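Local atomic coordinates of putative P450-like enzyme (Streptomyces himastatinicus ATCC 53653, PDB entry 5Z9J), a protein that binds heme b and probably works as a cytochrome P450-type monooxygenase in bacterial secondary metabolism. Residues 10-15 with 383-388; 287-292 with 308-313. One frame throughout, in Å; residues are numbered along the deposited sequence.

Contact 1. Residues 10-15 with 383-388. With TAM (tris(hydroxyethyl)aminomethane), chain F.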
ATOM      1  N   GLU A  10      -0.911 -19.309  -6.410  1.00 36.22           N
ATOM      2  CA  GLU A  10       0.372 -19.477  -5.709  1.00 36.00           C
ATOM      3  C   GLU A  10       0.693 -18.313  -4.753  1.00 32.75           C
ATOM      4  O   GLU A  10       1.584 -17.482  -5.003  1.00 30.58           O
ATOM      5  CB  GLU A  10       1.517 -19.638  -6.718  1.00 37.12           C
ATOM      6  CG  GLU A  10       1.570 -21.013  -7.429  1.00 40.02           C
ATOM      7  CD  GLU A  10       1.590 -22.213  -6.501  1.00 40.38           C
ATOM      8  OE1 GLU A  10       2.098 -22.111  -5.361  1.00 38.91           O
ATOM      9  OE2 GLU A  10       1.128 -23.285  -6.951  1.00 44.23           O
ATOM     10  N   PHE A  11      -0.019 -18.277  -3.632  1.00 33.04           N
ATOM     11  CA  PHE A  11       0.203 -17.234  -2.633  1.00 33.08           C
ATOM     12  C   PHE A  11       1.572 -17.384  -1.958  1.00 32.92           C
ATOM     13  O   PHE A  11       2.161 -18.484  -1.923  1.00 34.61           O
ATOM     14  CB  PHE A  11      -0.883 -17.284  -1.535  1.00 34.60           C
ATOM     15  CG  PHE A  11      -2.301 -17.299  -2.043  1.00 35.84           C
ATOM     16  CD1 PHE A  11      -2.870 -16.166  -2.569  1.00 35.80           C
ATOM     17  CD2 PHE A  11      -3.090 -18.447  -1.923  1.00 39.15           C
ATOM     18  CE1 PHE A  11      -4.192 -16.166  -3.018  1.00 36.91           C
ATOM     19  CE2 PHE A  11      -4.406 -18.444  -2.360  1.00 39.73           C
ATOM     20  CZ  PHE A  11      -4.948 -17.286  -2.912  1.00 38.51           C
ATOM     21  N   HIS A  12       2.029 -16.301  -1.339  1.00 31.21           N
ATOM     22  CA  HIS A  12       3.122 -16.395  -0.362  1.00 30.02           C
ATOM     23  C   HIS A  12       2.810 -17.538   0.594  1.00 30.63           C
ATOM     24  O   HIS A  12       1.687 -17.633   1.066  1.00 30.20           O
ATOM     25  CB  HIS A  12       3.232 -15.119   0.451  1.00 29.45           C
ATOM     26  CG  HIS A  12       4.522 -14.980   1.186  1.00 30.18           C
ATOM     27  ND1 HIS A  12       4.813 -15.709   2.324  1.00 31.99           N
ATOM     28  CD2 HIS A  12       5.570 -14.144   0.991  1.00 28.18           C
ATOM     29  CE1 HIS A  12       6.014 -15.369   2.754  1.00 31.36           C
ATOM     30  NE2 HIS A  12       6.489 -14.417   1.970  1.00 29.93           N
ATOM     31  N   PRO A  13       3.801 -18.403   0.863  1.00 32.84           N
ATOM     32  CA  PRO A  13       3.576 -19.573   1.730  1.00 35.49           C
ATOM     33  C   PRO A  13       3.180 -19.180   3.154  1.00 37.16           C
ATOM     34  O   PRO A  13       2.545 -19.962   3.855  1.00 39.97           O
ATOM     35  CB  PRO A  13       4.919 -20.299   1.714  1.00 36.14           C
ATOM     36  CG  PRO A  13       5.926 -19.314   1.168  1.00 35.11           C
ATOM     37  CD  PRO A  13       5.159 -18.369   0.284  1.00 32.96           C
ATOM     38  N   GLY A  14       3.552 -17.984   3.581  1.00 36.44           N
ATOM     39  CA  GLY A  14       3.173 -17.510   4.897  1.00 35.85           C
ATOM     40  C   GLY A  14       1.719 -17.073   5.014  1.00 33.99           C
ATOM     41  O   GLY A  14       1.231 -16.854   6.129  1.00 34.20           O
ATOM     42  N   HIS A  15       1.030 -16.899   3.881  1.00 31.35           N
ATOM     43  CA  HIS A  15      -0.332 -16.364   3.923  1.00 30.86           C
ATOM     44  C   HIS A  15      -1.401 -17.442   4.034  1.00 30.95           C
ATOM     45  O   HIS A  15      -2.205 -17.625   3.121  1.00 28.78           O
ATOM     46  CB  HIS A  15      -0.630 -15.529   2.713  1.00 26.12           C
ATOM     47  CG  HIS A  15       0.245 -14.316   2.607  1.00 27.41           C
ATOM     48  ND1 HIS A  15       0.222 -13.473   1.520  1.00 23.87           N
ATOM     49  CD2 HIS A  15       1.190 -13.823   3.442  1.00 26.59           C
ATOM     50  CE1 HIS A  15       1.092 -12.495   1.703  1.00 23.07           C
ATOM     51  NE2 HIS A  15       1.711 -12.695   2.853  1.00 23.47           N
ATOM     52  N   GLN A 383       6.218 -11.144  -4.291  1.00 38.30           N
ATOM     53  CA  GLN A 383       7.139 -11.880  -3.425  1.00 41.28           C
ATOM     54  C   GLN A 383       7.502 -11.086  -2.170  1.00 40.12           C
ATOM     55  O   GLN A 383       8.656 -11.013  -1.780  1.00 41.25           O
ATOM     56  CB  GLN A 383       8.416 -12.162  -4.224  1.00 43.46           C
ATOM     57  CG  GLN A 383       8.143 -12.968  -5.478  1.00 44.45           C
ATOM     58  CD  GLN A 383       7.602 -14.330  -5.152  1.00 45.62           C
ATOM     59  OE1 GLN A 383       8.342 -15.205  -4.707  1.00 47.33           O
ATOM     60  NE2 GLN A 383       6.291 -14.500  -5.302  1.00 45.83           N
ATOM     61  N   VAL A 384       6.495 -10.537  -1.508  1.00 37.78           N
ATOM     62  CA  VAL A 384       6.732  -9.702  -0.357  1.00 36.01           C
ATOM     63  C   VAL A 384       5.754 -10.085   0.735  1.00 31.57           C
ATOM     64  O   VAL A 384       4.553 -10.067   0.492  1.00 28.86           O
ATOM     65  CB  VAL A 384       6.547  -8.236  -0.720  1.00 37.37           C
ATOM     66  CG1 VAL A 384       6.722  -7.388   0.499  1.00 38.58           C
ATOM     67  CG2 VAL A 384       7.551  -7.827  -1.814  1.00 37.75           C
ATOM     68  N   VAL A 385       6.255 -10.358   1.934  1.00 28.28           N
ATOM     69  CA  VAL A 385       5.437 -11.016   2.940  1.00 26.57           C
ATOM     70  C   VAL A 385       4.303 -10.110   3.456  1.00 25.51           C
ATOM     71  O   VAL A 385       3.254 -10.626   3.877  1.00 26.01           O
ATOM     72  CB  VAL A 385       6.302 -11.553   4.113  1.00 39.83           C
ATOM     73  CG1 VAL A 385       6.869 -10.411   4.970  1.00 40.51           C
ATOM     74  CG2 VAL A 385       5.493 -12.532   4.958  1.00 39.32           C
ATOM     75  N   ASP A 386       4.464  -8.777   3.434  1.00 21.39           N
ATOM     76  CA  ASP A 386       3.392  -7.948   4.000  1.00 24.28           C
ATOM     77  C   ASP A 386       2.373  -7.507   2.956  1.00 23.20           C
ATOM     78  O   ASP A 386       1.532  -6.666   3.191  1.00 20.24           O
ATOM     79  CB  ASP A 386       3.962  -6.755   4.809  1.00 26.63           C
ATOM     80  CG  ASP A 386       4.902  -5.862   4.009  1.00 30.50           C
ATOM     81  OD1 ASP A 386       5.447  -6.314   2.977  1.00 32.60           O
ATOM     82  OD2 ASP A 386       5.148  -4.722   4.456  1.00 30.90           O
ATOM     83  N   ALA A 387       2.423  -8.149   1.806  1.00 24.58           N
ATOM     84  CA  ALA A 387       1.518  -7.863   0.710  1.00 27.25           C
ATOM     85  C   ALA A 387       0.866  -9.114   0.153  1.00 29.30           C
ATOM     86  O   ALA A 387       1.542 -10.112  -0.145  1.00 31.22           O
ATOM     87  CB  ALA A 387       2.258  -7.115  -0.433  1.00 27.26           C
ATOM     88  N   SER A 388      -0.446  -9.027  -0.030  1.00 27.43           N
ATOM     89  CA  SER A 388      -1.152 -10.100  -0.622  1.00 30.89           C
ATOM     90  C   SER A 388      -1.749  -9.596  -1.953  1.00 31.20           C
ATOM     91  O   SER A 388      -2.826  -8.980  -2.002  1.00 31.41           O
ATOM     92  CB  SER A 388      -2.206 -10.589   0.390  1.00 33.79           C
ATOM     93  OG  SER A 388      -3.033 -11.573  -0.149  1.00 37.15           O
TER
HETATM   94  C   TAM F 402       4.355 -15.846   9.525  1.00 34.58           C
HETATM   95  C1  TAM F 402       3.898 -17.026  10.475  1.00 48.37           C
HETATM   96  C2  TAM F 402       4.577 -16.322   8.078  1.00 36.79           C
HETATM   97  C3  TAM F 402       3.295 -14.709   9.561  1.00 56.31           C
HETATM   98  C4  TAM F 402       3.260 -18.184   9.701  1.00 49.57           C
HETATM   99  C5  TAM F 402       5.026 -15.129   7.248  1.00 37.06           C
HETATM  100  C6  TAM F 402       1.841 -15.176   9.321  1.00 47.28           C
HETATM  101  N   TAM F 402       5.606 -15.273  10.011  1.00 35.01           N
HETATM  102  O4  TAM F 402       4.233 -19.162   9.386  1.00 51.33           O
HETATM  103  O5  TAM F 402       5.851 -14.309   8.094  1.00 38.90           O
HETATM  104  O6  TAM F 402       1.703 -15.582   7.976  1.00 47.58           O

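Contact 2. Residues 287-292 with 308-313. With HEM (protoporphyrin IX containing Fe), chain E; TAM (tris(hydroxyethyl)aminomethane), chain F.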
ATOM      1  N   VAL A 287       1.019  -5.084   8.970  1.00 23.99           N
ATOM      2  CA  VAL A 287       1.812  -3.912   9.311  1.00 25.25           C
ATOM      3  C   VAL A 287       2.536  -4.135  10.631  1.00 26.39           C
ATOM      4  O   VAL A 287       2.041  -4.880  11.523  1.00 23.70           O
ATOM      5  CB  VAL A 287       0.954  -2.613   9.410  1.00 29.73           C
ATOM      6  CG1 VAL A 287       0.238  -2.330   8.072  1.00 29.34           C
ATOM      7  CG2 VAL A 287      -0.052  -2.698  10.503  1.00 29.66           C
ATOM      8  N   GLY A 288       3.703  -3.483  10.743  1.00 25.59           N
ATOM      9  CA  GLY A 288       4.571  -3.623  11.889  1.00 26.97           C
ATOM     10  C   GLY A 288       4.315  -2.607  12.977  1.00 27.52           C
ATOM     11  O   GLY A 288       3.921  -1.458  12.733  1.00 23.96           O
ATOM     12  N   ARG A 289       4.496  -3.071  14.208  1.00 28.29           N
ATOM     13  CA  ARG A 289       4.314  -2.229  15.371  1.00 26.97           C
ATOM     14  C   ARG A 289       5.359  -2.631  16.385  1.00 28.95           C
ATOM     15  O   ARG A 289       5.820  -3.775  16.378  1.00 31.00           O
ATOM     16  CB  ARG A 289       2.894  -2.389  15.918  1.00 29.40           C
ATOM     17  CG  ARG A 289       1.787  -1.809  15.036  1.00 27.77           C
ATOM     18  CD  ARG A 289       1.921  -0.311  14.901  1.00 25.69           C
ATOM     19  NE  ARG A 289       0.801   0.400  14.279  1.00 26.14           N
ATOM     20  CZ  ARG A 289       0.658   0.598  12.968  1.00 27.19           C
ATOM     21  NH1 ARG A 289       1.513   0.074  12.117  1.00 23.56           N
ATOM     22  NH2 ARG A 289      -0.363   1.296  12.509  1.00 24.50           N
ATOM     23  N   ALA A 290       5.748  -1.709  17.255  1.00 30.70           N
ATOM     24  CA  ALA A 290       6.722  -1.990  18.302  1.00 28.46           C
ATOM     25  C   ALA A 290       6.082  -1.668  19.611  1.00 29.59           C
ATOM     26  O   ALA A 290       5.473  -0.604  19.730  1.00 29.66           O
ATOM     27  CB  ALA A 290       8.010  -1.158  18.109  1.00 28.39           C
ATOM     28  N   THR A 291       6.176  -2.582  20.581  1.00 33.83           N
ATOM     29  CA  THR A 291       5.579  -2.374  21.909  1.00 34.55           C
ATOM     30  C   THR A 291       6.442  -1.453  22.775  1.00 34.10           C
ATOM     31  O   THR A 291       7.635  -1.701  22.950  1.00 33.53           O
ATOM     32  CB  THR A 291       5.302  -3.726  22.683  1.00 32.93           C
ATOM     33  OG1 THR A 291       6.503  -4.483  22.870  1.00 34.66           O
ATOM     34  CG2 THR A 291       4.321  -4.591  21.925  1.00 32.36           C
ATOM     35  N   ASN A 292       5.818  -0.398  23.308  1.00 33.32           N
ATOM     36  CA  ASN A 292       6.473   0.558  24.193  1.00 36.16           C
ATOM     37  C   ASN A 292       6.495   0.097  25.647  1.00 38.01           C
ATOM     38  O   ASN A 292       7.333   0.547  26.436  1.00 38.27           O
ATOM     39  CB  ASN A 292       5.766   1.927  24.102  1.00 36.54           C
ATOM     40  CG  ASN A 292       6.098   2.683  22.799  1.00 35.78           C
ATOM     41  OD1 ASN A 292       7.024   2.320  22.086  1.00 36.20           O
ATOM     42  ND2 ASN A 292       5.380   3.751  22.530  1.00 34.21           N
ATOM     43  N   LEU A 308       5.894  -6.418  16.719  1.00 33.23           N
ATOM     44  CA  LEU A 308       4.613  -7.074  16.517  1.00 35.05           C
ATOM     45  C   LEU A 308       4.077  -6.825  15.113  1.00 34.29           C
ATOM     46  O   LEU A 308       3.911  -5.660  14.670  1.00 34.16           O
ATOM     47  CB  LEU A 308       3.612  -6.626  17.590  1.00 38.03           C
ATOM     48  CG  LEU A 308       2.200  -7.224  17.561  1.00 39.11           C
ATOM     49  CD1 LEU A 308       2.293  -8.644  17.970  1.00 41.19           C
ATOM     50  CD2 LEU A 308       1.295  -6.489  18.557  1.00 39.24           C
ATOM     51  N   LEU A 309       3.852  -7.938  14.414  1.00 33.25           N
ATOM     52  CA  LEU A 309       3.249  -7.950  13.097  1.00 30.96           C
ATOM     53  C   LEU A 309       1.760  -8.140  13.222  1.00 29.12           C
ATOM     54  O   LEU A 309       1.289  -9.189  13.653  1.00 28.43           O
ATOM     55  CB  LEU A 309       3.832  -9.059  12.238  1.00 34.85           C
ATOM     56  CG  LEU A 309       5.338  -8.857  12.035  1.00 39.55           C
ATOM     57  CD1 LEU A 309       5.916  -9.848  11.031  1.00 41.66           C
ATOM     58  CD2 LEU A 309       5.681  -7.412  11.684  1.00 40.27           C
ATOM     59  N   VAL A 310       1.037  -7.093  12.842  1.00 28.94           N
ATOM     60  CA  VAL A 310      -0.404  -7.065  12.837  1.00 28.46           C
ATOM     61  C   VAL A 310      -0.903  -7.554  11.460  1.00 30.17           C
ATOM     62  O   VAL A 310      -0.742  -6.828  10.443  1.00 23.92           O
ATOM     63  CB  VAL A 310      -0.923  -5.658  13.124  1.00 26.68           C
ATOM     64  CG1 VAL A 310      -2.428  -5.602  13.002  1.00 27.46           C
ATOM     65  CG2 VAL A 310      -0.420  -5.149  14.463  1.00 26.21           C
ATOM     66  N   TRP A 311      -1.438  -8.790  11.401  1.00 29.75           N
ATOM     67  CA  TRP A 311      -1.826  -9.347  10.088  1.00 29.07           C
ATOM     68  C   TRP A 311      -3.268  -8.964   9.713  1.00 29.84           C
ATOM     69  O   TRP A 311      -4.237  -9.684   9.979  1.00 25.78           O
ATOM     70  CB  TRP A 311      -1.585 -10.850  10.039  1.00 27.75           C
ATOM     71  CG  TRP A 311      -0.126 -11.161  10.164  1.00 29.35           C
ATOM     72  CD1 TRP A 311       0.538 -11.618  11.283  1.00 31.29           C
ATOM     73  CD2 TRP A 311       0.878 -11.013   9.134  1.00 29.10           C
ATOM     74  NE1 TRP A 311       1.897 -11.749  11.005  1.00 32.85           N
ATOM     75  CE2 TRP A 311       2.123 -11.397   9.700  1.00 30.94           C
ATOM     76  CE3 TRP A 311       0.841 -10.602   7.799  1.00 27.96           C
ATOM     77  CZ2 TRP A 311       3.321 -11.372   8.960  1.00 31.20           C
ATOM     78  CZ3 TRP A 311       2.031 -10.573   7.073  1.00 27.88           C
ATOM     79  CH2 TRP A 311       3.250 -10.954   7.660  1.00 28.53           C
ATOM     80  N   THR A 312      -3.384  -7.769   9.140  1.00 24.06           N
ATOM     81  CA  THR A 312      -4.610  -7.226   8.657  1.00 23.89           C
ATOM     82  C   THR A 312      -5.177  -8.182   7.614  1.00 30.32           C
ATOM     83  O   THR A 312      -6.413  -8.379   7.568  1.00 31.59           O
ATOM     84  CB  THR A 312      -4.371  -5.819   8.045  1.00 27.73           C
ATOM     85  OG1 THR A 312      -3.316  -5.937   7.098  1.00 22.18           O
ATOM     86  CG2 THR A 312      -3.979  -4.832   9.128  1.00 23.18           C
ATOM     87  N   GLY A 313      -4.329  -8.839   6.807  1.00 27.33           N
ATOM     88  CA  GLY A 313      -4.877  -9.806   5.851  1.00 23.66           C
ATOM     89  C   GLY A 313      -5.606 -10.955   6.575  1.00 24.94           C
ATOM     90  O   GLY A 313      -6.676 -11.408   6.176  1.00 25.41           O
TER
HETATM   91  CHA HEM E 401      -1.441   4.356   5.125  1.00 22.04           C
HETATM   92  CHB HEM E 401      -3.065   0.653   2.543  1.00 23.75           C
HETATM   93  CHC HEM E 401      -3.130   3.527  -1.346  1.00 21.59           C
HETATM   94  CHD HEM E 401      -0.633   6.869   0.985  1.00 20.05           C
HETATM   95  C1A HEM E 401      -1.899   3.090   4.836  1.00 21.94           C
HETATM   96  C2A HEM E 401      -2.098   1.965   5.753  1.00 24.23           C
HETATM   97  C3A HEM E 401      -2.568   0.940   5.038  1.00 22.40           C
HETATM   98  C4A HEM E 401      -2.665   1.380   3.638  1.00 23.31           C
HETATM   99  CMA HEM E 401      -2.913  -0.454   5.577  1.00 21.77           C
HETATM  100  CAA HEM E 401      -1.833   1.957   7.273  1.00 26.63           C
HETATM  101  CBA HEM E 401      -0.338   1.796   7.579  1.00 27.48           C
HETATM  102  CGA HEM E 401      -0.084   1.489   9.060  1.00 28.39           C
HETATM  103  O1A HEM E 401       1.066   1.173   9.454  1.00 30.29           O
HETATM  104  O2A HEM E 401      -1.000   1.577   9.897  1.00 26.05           O
HETATM  105  C1B HEM E 401      -3.285   1.134   1.283  1.00 24.78           C
HETATM  106  C2B HEM E 401      -3.973   0.416   0.244  1.00 24.88           C
HETATM  107  C3B HEM E 401      -3.994   1.211  -0.832  1.00 23.64           C
HETATM  108  C4B HEM E 401      -3.294   2.442  -0.497  1.00 22.66           C
HETATM  109  CMB HEM E 401      -4.546  -0.997   0.453  1.00 26.32           C
HETATM  110  CAB HEM E 401      -4.587   0.971  -2.225  1.00 23.84           C
HETATM  111  CBB HEM E 401      -5.268  -0.125  -2.561  1.00 22.73           C
HETATM  112  C1C HEM E 401      -2.483   4.716  -1.071  1.00 20.89           C
HETATM  113  C2C HEM E 401      -2.296   5.861  -1.998  1.00 19.68           C
HETATM  114  C3C HEM E 401      -1.607   6.773  -1.328  1.00 20.48           C
HETATM  115  C4C HEM E 401      -1.329   6.235  -0.020  1.00 20.47           C
HETATM  116  CMC HEM E 401      -2.866   5.911  -3.427  1.00 17.34           C
HETATM  117  CAC HEM E 401      -1.070   8.171  -1.718  1.00 21.94           C
HETATM  118  CBC HEM E 401      -1.293   8.758  -2.885  1.00 22.27           C
HETATM  119  C1D HEM E 401      -0.591   6.479   2.283  1.00 20.42           C
HETATM  120  C2D HEM E 401       0.113   7.188   3.310  1.00 21.62           C
HETATM  121  C3D HEM E 401      -0.162   6.417   4.588  1.00 22.13           C
HETATM  122  C4D HEM E 401      -0.994   5.306   4.224  1.00 21.84           C
HETATM  123  CMD HEM E 401       0.975   8.467   3.165  1.00 20.75           C
HETATM  124  CAD HEM E 401       0.418   6.737   5.970  1.00 23.93           C
HETATM  125  CBD HEM E 401      -0.525   7.619   6.760  1.00 24.83           C
HETATM  126  CGD HEM E 401       0.005   7.723   8.179  1.00 25.86           C
HETATM  127  O1D HEM E 401       0.899   6.940   8.579  1.00 26.13           O
HETATM  128  O2D HEM E 401      -0.498   8.591   8.938  1.00 26.76           O
HETATM  129  NA  HEM E 401      -2.262   2.674   3.585  1.00 23.92           N
HETATM  130  NB  HEM E 401      -2.864   2.365   0.793  1.00 24.40           N
HETATM  131  NC  HEM E 401      -1.857   5.010   0.083  1.00 22.44           N
HETATM  132  ND  HEM E 401      -1.268   5.383   2.853  1.00 24.53           N
HETATM  133 FE   HEM E 401      -2.165   3.958   1.869  1.00 58.43          FE
HETATM  134  C   TAM F 402       4.355 -15.846   9.525  1.00 34.58           C
HETATM  135  C1  TAM F 402       3.898 -17.026  10.475  1.00 48.37           C
HETATM  136  C2  TAM F 402       4.577 -16.322   8.078  1.00 36.79           C
HETATM  137  C3  TAM F 402       3.295 -14.709   9.561  1.00 56.31           C
HETATM  138  C4  TAM F 402       3.260 -18.184   9.701  1.00 49.57           C
HETATM  139  C5  TAM F 402       5.026 -15.129   7.248  1.00 37.06           C
HETATM  140  C6  TAM F 402       1.841 -15.176   9.321  1.00 47.28           C
HETATM  141  N   TAM F 402       5.606 -15.273  10.011  1.00 35.01           N
HETATM  142  O4  TAM F 402       4.233 -19.162   9.386  1.00 51.33           O
HETATM  143  O5  TAM F 402       5.851 -14.309   8.094  1.00 38.90           O
HETATM  144  O6  TAM F 402       1.703 -15.582   7.976  1.00 47.58           O

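Contact 1. Residues 10-15 with 383-388
H15 reaches V385 through its ring edge: NE2 donates to the backbone O of V385 at 2.8 Å with an N-H...O angle of 158°. The acceptor lies almost in the imidazole plane, while the donor is tilted from the plane of the carbonyl. Beside this bond CE1 of H15 approaches A387 O to 3.0 Å, again at the ring edge, so two carbonyls of the turn 384-387 gather along one border of a single histidine. This is the tight part of the contact. H12 adds a different kind of packing, a CH-pi contact in which V385 CG2 lies over the face of its ring, 3.9 Å from the centroid. CG1 of V385 has chi1 70°, which sets CG2 anti to the backbone N, and this second methyl comes within 3.5 Å of TAM C5. The H12 ring is held at both nitrogens: ND1 accepts the in-plane N-H of G14 at 2.9 Å, and NE2 bonds to E167. CB of H12 rests on one face of the H15 ring, 3.5 Å above the plane, within the type I turn 12-15. Towards solvent the two segments drift apart: E10 and Q383 are exposed, and E10 CB is still 7.2 Å from Q383 NE2. The contact joins the loop ahead of strand 27-30 to the turn between strands 380-381 and 392-396, which probably corresponds to the C-terminal hairpin turn of other P450s. Backbone bonds from D386 to C285 and from S388 to S282 tie that turn to the connection between helix 270-280 and strand 287-291.

Contact 2. Residues 287-292 with 308-313
L308 N donates to R289 O at 2.7 Å, nearly straight at 172°, and R289 N returns the bond to L308 O, making a hydrogen-bonded antiparallel pair. V287 and V310 form the next such pair, with G288 opposite L309 between them; there G288 CA makes a CA-H...O contact with L308 O. On the face bearing V287, R289, L308 and V310, V287 CG2 meets V310 CB at 4.0 Å, and R289 CG touches V310 CG2 at the same separation, the side chains passing obliquely. These two neighbouring strands, at 143° to one another, belong to the five-stranded mixed sheet of the P450 fold, where strand 35-38 flanks 307-310 and strand 54-55 flanks 287-291. From this sheet R289 reaches the heme, its chain bent at chi2 (-64°). NH1 donates to HEM O1A at 2.9 Å and NH2 to O2A at 2.7 Å, the propionate carbon CGA lying in the guanidinium plane. NH1 also bonds to G288 O at 2.9 Å, a second-shell grip that fixes the rotation of the group. Shortened to an alanine here, R289 would probably leave the propionate without its two-pronged partner and G288 O without its side-chain donor. H83, R87 and H345 are further hydrogen-bonding partners of the heme. Past the strand end, W311 turns a ring face to TAM, CZ2 lying 3.4 Å from C3, while its NE1 bonds to N37.

Contacts 1 and 2 illustrate how segments far apart in sequence can line one pocket: their centres are 16 Å apart, yet they touch where V385 O lies 3.4 Å from W311 CZ3. The carbonyl that accepts the histidine bond in contact 1 thus also packs against the tryptophan of contact 2. G14 and V385 from the first and W311 from the second border TAM, together with F16, W17, D30, N37 and Y39. This site is remote from the iron, with TAM C 22.2 Å from HEM FE. Towards the heme the roles differ: contact 2 bonds a propionate directly, whereas in contact 1 the side chain of A387 stays about 9 Å from the nearest heme atom.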